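Nucleocapsid (Crimean-congo hemorrhagic fever virus, PDB 4AKL) probably binds single- and double-stranded RNA to package the viral genome, and probably has a sequence-non-specific DNA endonuclease activity. Local coordinates at residues E116-I120 / E121-N125; F213-W217 / G218-K222; S226-L230 / V231-L235; E255-N258 / G259-K263. All blocks are in the same frame, centred on the assembly; numbering follows the deposited sequence. Where two conformers were deposited one is given.

Contact 1: residues E116-I120 / E121-N125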
loop_
_atom_site.group_PDB
_atom_site.type_symbol
_atom_site.label_atom_id
_atom_site.label_comp_id
_atom_site.label_asym_id
_atom_site.label_seq_id
_atom_site.Cartn_x
_atom_site.Cartn_y
_atom_site.Cartn_z
ATOM N N GLU A 116 -0.461 -12.024 -14.162
ATOM C CA GLU A 116 -1.422 -12.725 -13.294
ATOM C C GLU A 116 -1.576 -12.117 -11.918
ATOM O O GLU A 116 -0.663 -11.430 -11.368
ATOM C CB GLU A 116 -1.014 -14.179 -13.053
ATOM C CG GLU A 116 -0.500 -15.008 -14.246
ATOM C CD GLU A 116 -1.612 -15.599 -15.127
ATOM O OE1 GLU A 116 -2.804 -15.223 -14.915
ATOM O OE2 GLU A 116 -1.277 -16.435 -16.027
ATOM N N VAL A 117 -2.735 -12.407 -11.365
ATOM C CA VAL A 117 -3.079 -12.145 -10.005
ATOM C C VAL A 117 -2.034 -12.803 -9.103
ATOM O O VAL A 117 -1.600 -13.929 -9.367
ATOM C CB VAL A 117 -4.492 -12.710 -9.697
ATOM C CG1 VAL A 117 -4.777 -12.665 -8.180
ATOM C CG2 VAL A 117 -5.569 -11.941 -10.522
ATOM N N PRO A 118 -1.610 -12.122 -8.056
ATOM C CA PRO A 118 -0.665 -12.757 -7.166
ATOM C C PRO A 118 -1.309 -13.808 -6.252
ATOM O O PRO A 118 -2.491 -13.743 -5.961
ATOM C CB PRO A 118 -0.146 -11.606 -6.330
ATOM C CG PRO A 118 -1.156 -10.603 -6.345
ATOM C CD PRO A 118 -1.889 -10.731 -7.648
ATOM N N LYS A 119 -0.512 -14.766 -5.824
ATOM C CA LYS A 119 -0.884 -15.655 -4.713
ATOM C C LYS A 119 -0.885 -14.823 -3.438
ATOM O O LYS A 119 -0.147 -13.824 -3.312
ATOM C CB LYS A 119 0.107 -16.792 -4.609
ATOM C CG LYS A 119 0.020 -17.740 -5.824
ATOM C CD LYS A 119 1.397 -18.411 -6.207
ATOM C CE LYS A 119 2.062 -17.664 -7.403
ATOM N NZ LYS A 119 3.573 -17.848 -7.542
ATOM N N ILE A 120 -1.682 -15.224 -2.467
ATOM C CA ILE A 120 -1.806 -14.436 -1.263
ATOM C C ILE A 120 -0.422 -14.334 -0.547
ATOM O O ILE A 120 -0.128 -13.324 0.028
ATOM C CB ILE A 120 -2.935 -14.987 -0.353
ATOM C CG1 ILE A 120 -3.250 -14.046 0.809
ATOM C CG2 ILE A 120 -2.566 -16.361 0.183
ATOM C CD1 ILE A 120 -3.811 -12.734 0.423
ATOM N N GLU A 121 0.404 -15.390 -0.627
ATOM C CA GLU A 121 1.691 -15.435 0.073
ATOM C C GLU A 121 2.613 -14.344 -0.496
ATOM O O GLU A 121 3.331 -13.714 0.237
ATOM C CB GLU A 121 2.398 -16.798 -0.074
ATOM C CG GLU A 121 1.833 -18.015 0.674
ATOM C CD GLU A 121 0.607 -18.708 -0.007
ATOM O OE1 GLU A 121 0.230 -18.336 -1.157
ATOM O OE2 GLU A 121 0.041 -19.621 0.655
ATOM N N GLN A 122 2.563 -14.144 -1.822
ATOM C CA GLN A 122 3.316 -13.062 -2.498
ATOM C C GLN A 122 2.895 -11.688 -1.966
ATOM O O GLN A 122 3.749 -10.826 -1.816
ATOM C CB GLN A 122 3.156 -13.130 -4.016
ATOM C CG GLN A 122 3.763 -14.402 -4.633
ATOM C CD GLN A 122 3.440 -14.537 -6.091
ATOM O OE1 GLN A 122 2.289 -14.606 -6.445
ATOM N NE2 GLN A 122 4.465 -14.583 -6.946
ATOM N N LEU A 123 1.605 -11.504 -1.658
ATOM C CA LEU A 123 1.126 -10.242 -1.060
ATOM C C LEU A 123 1.632 -10.098 0.349
ATOM O O LEU A 123 2.155 -9.018 0.697
ATOM C CB LEU A 123 -0.415 -10.102 -1.019
ATOM C CG LEU A 123 -1.170 -9.978 -2.313
ATOM C CD1 LEU A 123 -2.679 -9.903 -2.128
ATOM C CD2 LEU A 123 -0.635 -8.725 -3.087
ATOM N N PHE A 124 1.479 -11.165 1.170
ATOM C CA PHE A 124 1.926 -11.077 2.572
ATOM C C PHE A 124 3.403 -10.842 2.681
ATOM O O PHE A 124 3.818 -10.000 3.471
ATOM C CB PHE A 124 1.560 -12.321 3.366
ATOM C CG PHE A 124 0.100 -12.436 3.693
ATOM C CD1 PHE A 124 -0.749 -11.320 3.724
ATOM C CD2 PHE A 124 -0.427 -13.664 4.001
ATOM C CE1 PHE A 124 -2.100 -11.474 4.049
ATOM C CE2 PHE A 124 -1.772 -13.798 4.323
ATOM C CZ PHE A 124 -2.599 -12.690 4.343
ATOM N N ASN A 125 4.202 -11.560 1.866
ATOM C CA ASN A 125 5.634 -11.406 1.858
ATOM C C ASN A 125 6.051 -9.970 1.510
ATOM O O ASN A 125 6.983 -9.427 2.114
ATOM C CB ASN A 125 6.260 -12.423 0.888
ATOM C CG ASN A 125 7.798 -12.339 0.826
ATOM O OD1 ASN A 125 8.370 -11.362 0.323
ATOM N ND2 ASN A 125 8.463 -13.373 1.322
#
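The chain runs as a loop through P118 and K119 and turns into helix 120-136, with K119 at the N-cap. The first helical bond, L123 N to K119 O at 3.3 Å, is weak. The next, F124 N to I120 O at 2.9 Å, is well formed. Q122, in the first turn of the helix, folds back toward the cap. Its CG lies beside its own backbone N (chi1 -65°) and the chain then runs straight on. OE1 thereby meets K119 N at 2.9 Å, with the donor in the plane of the amide carbonyl. This is the N3-to-N-cap half of a capping box; the lysine side chain has no acceptor for the other half. K119 instead bends its chain over the same amide, with CE 3.2 Å from Q122 OE1. The other end of the amide is used too, because Q122 NE2 donates to S105 O. On the buried side, I120 lays its CG1 over one face of the F124 ring, 4.1 Å from the centroid and 23° off the normal. This is a CH-pi contact, offset toward the rim. P118 CG touches L123 CD2 at 3.8 Å, and I120 CD1 meets L123 CD1 at 4.0 Å. Helix 295-301 covers this apolar side through L297 and R298. With both ends of its amide bonded, Q122 cannot easily flip. It ties the helix start to S105 of helix 104-107 and satisfies a backbone N-H at the cap that no helical carbonyl serves.

Contact 2: residues F213-W217 / G218-K222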
loop_
_atom_site.group_PDB
_atom_site.type_symbol
_atom_site.label_atom_id
_atom_site.label_comp_id
_atom_site.label_asym_id
_atom_site.label_seq_id
_atom_site.Cartn_x
_atom_site.Cartn_y
_atom_site.Cartn_z
ATOM N N PHE A 213 -8.243 -36.993 21.703
ATOM C CA PHE A 213 -8.733 -38.398 21.682
ATOM C C PHE A 213 -10.239 -38.565 21.667
ATOM O O PHE A 213 -10.688 -39.653 21.249
ATOM C CB PHE A 213 -8.164 -39.221 22.824
ATOM C CG PHE A 213 -6.682 -39.261 22.874
ATOM C CD1 PHE A 213 -5.878 -38.992 21.736
ATOM C CD2 PHE A 213 -6.056 -39.586 24.064
ATOM C CE1 PHE A 213 -4.539 -39.030 21.826
ATOM C CE2 PHE A 213 -4.673 -39.652 24.153
ATOM C CZ PHE A 213 -3.909 -39.365 23.024
ATOM N N ASN A 214 -11.004 -37.561 22.120
ATOM C CA ASN A 214 -12.488 -37.559 21.984
ATOM C C ASN A 214 -13.196 -36.162 21.843
ATOM O O ASN A 214 -13.862 -35.698 22.770
ATOM C CB ASN A 214 -13.187 -38.431 23.071
ATOM C CG ASN A 214 -13.079 -37.865 24.491
ATOM O OD1 ASN A 214 -12.045 -37.334 24.883
ATOM N ND2 ASN A 214 -14.167 -37.997 25.274
ATOM N N PRO A 215 -13.067 -35.523 20.645
ATOM C CA PRO A 215 -13.754 -34.299 20.357
ATOM C C PRO A 215 -15.279 -34.501 20.334
ATOM O O PRO A 215 -15.721 -35.589 20.011
ATOM C CB PRO A 215 -13.277 -33.942 18.938
ATOM C CG PRO A 215 -12.216 -34.778 18.629
ATOM C CD PRO A 215 -12.251 -35.954 19.501
ATOM N N PRO A 216 -16.063 -33.446 20.656
ATOM C CA PRO A 216 -17.548 -33.502 20.737
ATOM C C PRO A 216 -18.301 -33.774 19.418
ATOM O O PRO A 216 -19.427 -34.289 19.457
ATOM C CB PRO A 216 -17.926 -32.099 21.262
ATOM C CG PRO A 216 -16.799 -31.243 20.931
ATOM C CD PRO A 216 -15.567 -32.090 20.974
ATOM N N TRP A 217 -17.675 -33.405 18.287
ATOM C CA TRP A 217 -18.249 -33.592 16.928
ATOM C C TRP A 217 -18.047 -35.028 16.425
ATOM O O TRP A 217 -18.740 -35.475 15.493
ATOM C CB TRP A 217 -17.630 -32.605 15.917
ATOM C CG TRP A 217 -16.113 -32.749 15.756
ATOM C CD1 TRP A 217 -15.437 -33.731 15.076
ATOM C CD2 TRP A 217 -15.123 -31.884 16.294
ATOM N NE1 TRP A 217 -14.077 -33.524 15.168
ATOM C CE2 TRP A 217 -13.858 -32.398 15.911
ATOM C CE3 TRP A 217 -15.174 -30.724 17.082
ATOM C CZ2 TRP A 217 -12.647 -31.782 16.284
ATOM C CZ3 TRP A 217 -13.957 -30.100 17.450
ATOM C CH2 TRP A 217 -12.716 -30.639 17.047
ATOM N N GLY A 218 -17.092 -35.729 17.023
ATOM C CA GLY A 218 -16.791 -37.102 16.655
ATOM C C GLY A 218 -15.323 -37.280 16.314
ATOM O O GLY A 218 -14.440 -36.789 17.008
ATOM N N ASP A 219 -15.057 -37.972 15.220
ATOM C CA ASP A 219 -13.678 -38.248 14.841
ATOM C C ASP A 219 -12.880 -36.965 14.596
ATOM O O ASP A 219 -13.414 -35.973 14.067
ATOM C CB ASP A 219 -13.619 -39.116 13.594
ATOM C CG ASP A 219 -12.238 -39.699 13.382
ATOM O OD1 ASP A 219 -11.799 -40.477 14.275
ATOM O OD2 ASP A 219 -11.619 -39.359 12.346
ATOM N N ILE A 220 -11.598 -37.004 14.974
ATOM C CA ILE A 220 -10.708 -35.853 14.866
ATOM C C ILE A 220 -10.601 -35.294 13.417
ATOM O O ILE A 220 -10.380 -34.095 13.221
ATOM C CB ILE A 220 -9.304 -36.207 15.412
ATOM C CG1 ILE A 220 -8.503 -34.957 15.728
ATOM C CG2 ILE A 220 -8.535 -37.103 14.425
ATOM C CD1 ILE A 220 -9.105 -34.084 16.799
ATOM N N ASN A 221 -10.767 -36.161 12.429
ATOM C CA ASN A 221 -10.664 -35.761 11.034
ATOM C C ASN A 221 -12.003 -35.361 10.423
ATOM O O ASN A 221 -12.031 -34.898 9.278
ATOM C CB ASN A 221 -10.035 -36.887 10.217
ATOM C CG ASN A 221 -8.645 -37.247 10.708
ATOM O OD1 ASN A 221 -7.780 -36.374 10.854
ATOM N ND2 ASN A 221 -8.421 -38.534 10.970
ATOM N N LYS A 222 -13.101 -35.516 11.175
ATOM C CA LYS A 222 -14.457 -35.238 10.631
ATOM C C LYS A 222 -14.531 -33.889 9.888
ATOM O O LYS A 222 -14.214 -32.833 10.452
ATOM C CB LYS A 222 -15.563 -35.301 11.725
ATOM C CG LYS A 222 -16.980 -35.386 11.120
ATOM C CD LYS A 222 -18.109 -35.504 12.146
ATOM C CE LYS A 222 -19.488 -35.545 11.425
ATOM N NZ LYS A 222 -20.634 -35.401 12.355
#
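W217 holds its CG between its own backbone N and carbonyl carbon (chi1 60°), which swings the indole forward along the chain, so that NE1 meets D219 O. NE1 donates to D219 O at 2.8 Å. The oxygen lies at the edge of the indole, in the ring plane. Seen from the carbonyl, the N-H arrives 46° out of the plane and not along a lone pair. K222 N reaches D219 O at 2.9 Å from the opposite face, so two donors hold this one oxygen. K222 CB lies 3.7 Å from W217 CD1. The rest of the K222 side chain starts with CG anti to its backbone N (chi1 -165°) and extends fully, which takes CD past W217 O at 3.4 Å. P215 CB sits over one face of the indole, toward its rim. P215 CG also touches I220 CD1 at 3.7 Å, the two side chains crossing at about a right angle. The backbone is kept compact by G218 N, which donates to P215 O at 3.3 Å. G218 takes a positive phi with a strongly negative psi, a region essentially reserved for glycine. A weak bond from N221 N to D219 OD2, at 3.3 Å, makes a small Asx turn. W217 also stacks edge-to-face with H197 and W200, and I220 packs on L280. The arrangement is that of two successive type I turns, P215 to G218 and D219 to K222, clamped together by a tryptophan N-H. They shape the loop between helices 195-204 and 230-242 in the protruding arm of this nairovirus nucleocapsid.

Contact 3: residues S226-L230 / V231-L235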
loop_
_atom_site.group_PDB
_atom_site.type_symbol
_atom_site.label_atom_id
_atom_site.label_comp_id
_atom_site.label_asym_id
_atom_site.label_seq_id
_atom_site.Cartn_x
_atom_site.Cartn_y
_atom_site.Cartn_z
ATOM N N SER A 226 -17.832 -27.582 3.537
ATOM C CA SER A 226 -18.027 -28.508 2.424
ATOM C C SER A 226 -16.730 -29.311 2.278
ATOM O O SER A 226 -15.793 -28.883 1.598
ATOM C CB SER A 226 -18.373 -27.748 1.149
ATOM O OG SER A 226 -19.616 -27.061 1.287
ATOM N N GLY A 227 -16.674 -30.465 2.942
ATOM C CA GLY A 227 -15.502 -31.366 2.873
ATOM C C GLY A 227 -14.223 -30.946 3.614
ATOM O O GLY A 227 -13.182 -31.593 3.467
ATOM N N ILE A 228 -14.312 -29.888 4.414
ATOM C CA ILE A 228 -13.178 -29.337 5.161
ATOM C C ILE A 228 -13.248 -29.750 6.665
ATOM O O ILE A 228 -14.314 -29.635 7.282
ATOM C CB ILE A 228 -13.186 -27.806 4.968
ATOM C CG1 ILE A 228 -11.804 -27.182 5.180
ATOM C CG2 ILE A 228 -14.273 -27.120 5.823
ATOM C CD1 ILE A 228 -11.538 -26.021 4.069
ATOM N N ALA A 229 -12.119 -30.224 7.224
ATOM C CA ALA A 229 -12.039 -30.718 8.624
ATOM C C ALA A 229 -12.473 -29.681 9.657
ATOM O O ALA A 229 -11.930 -28.565 9.711
ATOM C CB ALA A 229 -10.646 -31.169 8.951
ATOM N N LEU A 230 -13.435 -30.055 10.490
ATOM C CA LEU A 230 -13.963 -29.157 11.522
ATOM C C LEU A 230 -12.844 -28.547 12.389
ATOM O O LEU A 230 -12.940 -27.371 12.795
ATOM C CB LEU A 230 -14.999 -29.868 12.388
ATOM C CG LEU A 230 -16.265 -30.377 11.674
ATOM C CD1 LEU A 230 -17.061 -31.352 12.629
ATOM C CD2 LEU A 230 -17.136 -29.218 11.144
ATOM N N VAL A 231 -11.796 -29.330 12.649
ATOM C CA VAL A 231 -10.589 -28.844 13.335
ATOM C C VAL A 231 -9.972 -27.654 12.621
ATOM O O VAL A 231 -9.625 -26.668 13.268
ATOM C CB VAL A 231 -9.499 -29.962 13.479
ATOM C CG1 VAL A 231 -8.119 -29.361 13.816
ATOM C CG2 VAL A 231 -9.911 -30.966 14.530
ATOM N N ALA A 232 -9.844 -27.744 11.296
ATOM C CA ALA A 232 -9.280 -26.625 10.488
ATOM C C ALA A 232 -10.178 -25.377 10.549
ATOM O O ALA A 232 -9.732 -24.306 10.960
ATOM C CB ALA A 232 -9.084 -27.054 9.049
ATOM N N THR A 233 -11.445 -25.535 10.148
ATOM C CA THR A 233 -12.418 -24.420 10.172
ATOM C C THR A 233 -12.570 -23.849 11.580
ATOM O O THR A 233 -12.691 -22.639 11.744
ATOM C CB THR A 233 -13.822 -24.801 9.576
ATOM O OG1 THR A 233 -14.374 -25.914 10.255
ATOM C CG2 THR A 233 -13.703 -25.161 8.116
ATOM N N GLY A 234 -12.527 -24.727 12.580
ATOM C CA GLY A 234 -12.596 -24.332 13.982
ATOM C C GLY A 234 -11.464 -23.407 14.374
ATOM O O GLY A 234 -11.703 -22.294 14.853
ATOM N N LEU A 235 -10.236 -23.859 14.165
ATOM C CA LEU A 235 -9.047 -23.028 14.438
ATOM C C LEU A 235 -9.012 -21.741 13.621
ATOM O O LEU A 235 -8.644 -20.684 14.145
ATOM C CB LEU A 235 -7.750 -23.814 14.192
ATOM C CG LEU A 235 -7.303 -24.630 15.396
ATOM C CD1 LEU A 235 -6.304 -25.753 14.990
ATOM C CD2 LEU A 235 -6.714 -23.693 16.442
#
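T233 N donates to A229 O at 3.1 Å, in a nearly straight bond (159° at the hydrogen). The next bond along is shorter: G234 N reaches L230 O at 2.7 Å, with the donor tilted 27° from the carbonyl plane. Each of these carbonyls has a second, weaker donor. A229 O is also approached by A232 N at 2.7 Å, but the angle is poor and the bond is weak. L230 O receives the hydroxyl of T233 at 3.3 Å from OG1, again weakly. The threonine reaches it because OG1 sits between its backbone N and carbonyl carbon (chi1 57°), which turns the hydroxyl back along the helix toward the preceding turn. The arrangement is the start of helix 230-242. A229 at the N-cap and A232 at N3 are both alanines, so neither half of a capping box is present. A loop carbonyl does take up one of the first amides, since L230 N is bonded to K222 on the backbone. Packing across the contact is modest. A229 CB and A232 CB lie 4.4 Å apart, and A232 CB rests 3.3 Å from A229 O. The side chains of I228 and T233 cross at a slant, but the spacing of their methyl groups is too short to be trusted. I228 packs on K286 and L290 of helix 270-292, and A229 and V231 lie on H283 of the same helix. On the loop side, L230 meets W217, while V231 touches both W217 and I220.

Contact 4: residues E255-N258 / G259-K263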
loop_
_atom_site.group_PDB
_atom_site.type_symbol
_atom_site.label_atom_id
_atom_site.label_comp_id
_atom_site.label_asym_id
_atom_site.label_seq_id
_atom_site.Cartn_x
_atom_site.Cartn_y
_atom_site.Cartn_z
ATOM N N GLU A 255 3.047 -30.927 19.067
ATOM C CA GLU A 255 4.402 -31.374 19.369
ATOM C C GLU A 255 4.443 -31.912 20.785
ATOM O O GLU A 255 5.148 -32.889 21.058
ATOM C CB GLU A 255 5.439 -30.230 19.207
ATOM C CG GLU A 255 5.656 -29.723 17.742
ATOM C CD GLU A 255 6.414 -28.366 17.640
ATOM O OE1 GLU A 255 6.847 -27.808 18.682
ATOM O OE2 GLU A 255 6.579 -27.850 16.500
ATOM N N ALA A 256 3.683 -31.276 21.685
ATOM C CA ALA A 256 3.568 -31.760 23.061
ATOM C C ALA A 256 2.956 -33.169 23.075
ATOM O O ALA A 256 3.437 -34.060 23.796
ATOM C CB ALA A 256 2.752 -30.791 23.897
ATOM N N LEU A 257 1.915 -33.369 22.257
ATOM C CA LEU A 257 1.260 -34.681 22.104
ATOM C C LEU A 257 2.249 -35.752 21.625
ATOM O O LEU A 257 2.275 -36.884 22.121
ATOM C CB LEU A 257 0.080 -34.622 21.092
ATOM C CG LEU A 257 -0.710 -35.913 20.839
ATOM C CD1 LEU A 257 -1.550 -36.269 22.092
ATOM C CD2 LEU A 257 -1.608 -35.897 19.577
ATOM N N ASN A 258 3.028 -35.396 20.627
ATOM C CA ASN A 258 3.987 -36.318 20.041
ATOM C C ASN A 258 5.036 -36.777 21.074
ATOM O O ASN A 258 5.390 -37.965 21.098
ATOM C CB ASN A 258 4.628 -35.685 18.811
ATOM C CG ASN A 258 5.431 -36.667 18.007
ATOM O OD1 ASN A 258 4.964 -37.757 17.684
ATOM N ND2 ASN A 258 6.650 -36.286 17.673
ATOM N N GLY A 259 5.516 -35.855 21.921
ATOM C CA GLY A 259 6.379 -36.212 23.072
ATOM C C GLY A 259 5.675 -37.229 23.988
ATOM O O GLY A 259 6.268 -38.262 24.389
ATOM N N TYR A 260 4.401 -36.951 24.289
ATOM C CA TYR A 260 3.607 -37.790 25.179
ATOM C C TYR A 260 3.436 -39.212 24.668
ATOM O O TYR A 260 3.615 -40.164 25.429
ATOM C CB TYR A 260 2.211 -37.196 25.426
ATOM C CG TYR A 260 1.386 -38.031 26.376
ATOM C CD1 TYR A 260 1.487 -37.857 27.765
ATOM C CD2 TYR A 260 0.509 -39.005 25.892
ATOM C CE1 TYR A 260 0.728 -38.641 28.652
ATOM C CE2 TYR A 260 -0.246 -39.796 26.764
ATOM C CZ TYR A 260 -0.132 -39.603 28.144
ATOM O OH TYR A 260 -0.876 -40.372 28.987
ATOM N N LEU A 261 3.054 -39.329 23.388
ATOM C CA LEU A 261 2.831 -40.632 22.752
ATOM C C LEU A 261 4.157 -41.413 22.684
ATOM O O LEU A 261 4.159 -42.638 22.724
ATOM C CB LEU A 261 2.228 -40.467 21.343
ATOM C CG LEU A 261 0.824 -39.836 21.237
ATOM C CD1 LEU A 261 0.530 -39.349 19.795
ATOM C CD2 LEU A 261 -0.274 -40.772 21.744
ATOM N N ASP A 262 5.268 -40.685 22.595
ATOM C CA ASP A 262 6.589 -41.285 22.542
ATOM C C ASP A 262 7.042 -41.730 23.934
ATOM O O ASP A 262 7.628 -42.781 24.055
ATOM C CB ASP A 262 7.600 -40.317 21.903
ATOM C CG ASP A 262 9.007 -40.904 21.814
ATOM O OD1 ASP A 262 9.166 -42.130 21.583
ATOM O OD2 ASP A 262 9.955 -40.132 21.991
ATOM N N LYS A 263 6.761 -40.923 24.961
ATOM C CA LYS A 263 7.094 -41.267 26.348
ATOM C C LYS A 263 6.286 -42.497 26.795
ATOM O O LYS A 263 6.829 -43.430 27.347
ATOM C CB LYS A 263 6.846 -40.064 27.277
ATOM C CG LYS A 263 7.872 -38.919 27.105
ATOM C CD LYS A 263 7.318 -37.555 27.560
ATOM C CE LYS A 263 8.366 -36.471 27.420
ATOM N NZ LYS A 263 8.991 -36.526 26.082
#
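Backbone bonds carry most of this contact, beginning with G259 N to E255 O at 3.1 Å. Y260 N donates to A256 O and D262 N to N258 O, each at 3.1 Å. L261 N reaches L257 O at 2.9 Å, with the N-H nearly in line with the carbonyl. This unbroken series is the i to i+4 ladder of an alpha helix, here the last turns of helix 245-263. Apolar contact comes from one pair a turn apart. L257 holds CG anti to its backbone N (chi1 -179°), which brings CG 3.8 Å from L261 CD1. The pair faces helix 270-292, where L257 meets L280 and L261 meets A273 and V277; L261 also packs on V268 of the DEVD motif, D266 to D269, to which the chain leads. Two side-chain carbons also lie against one carbonyl oxygen, L257 O: Y260 CB sits 3.3 Å from it, and L261 CG 3.4 Å. The Y260 ring goes outward from the turn to meet H264, the planes inclined at about 35°. Among charges, E255 OE2 forms a salt bridge with K251 NZ, one turn back on the same helix.

The four contacts follow one another along the chain without interleaving. Contact 1 stands apart at the start of helix 120-136, in the globular body. Its centre is about 24 Å from the centre of contact 3, and about 34 and 36 Å from the centres of contacts 2 and 4. The other three belong to the protruding arm. Contacts 2 and 3 touch, their centres about 11 Å apart: the loop 213-222 packs on the start of helix 230-242. F213 links contact 2 to contact 4 on helix 245-263. Contacts 3 and 4 lie on successive helices without touching. Helix 270-292 backs all three. The arm is thus held together by its own loop and helix contacts.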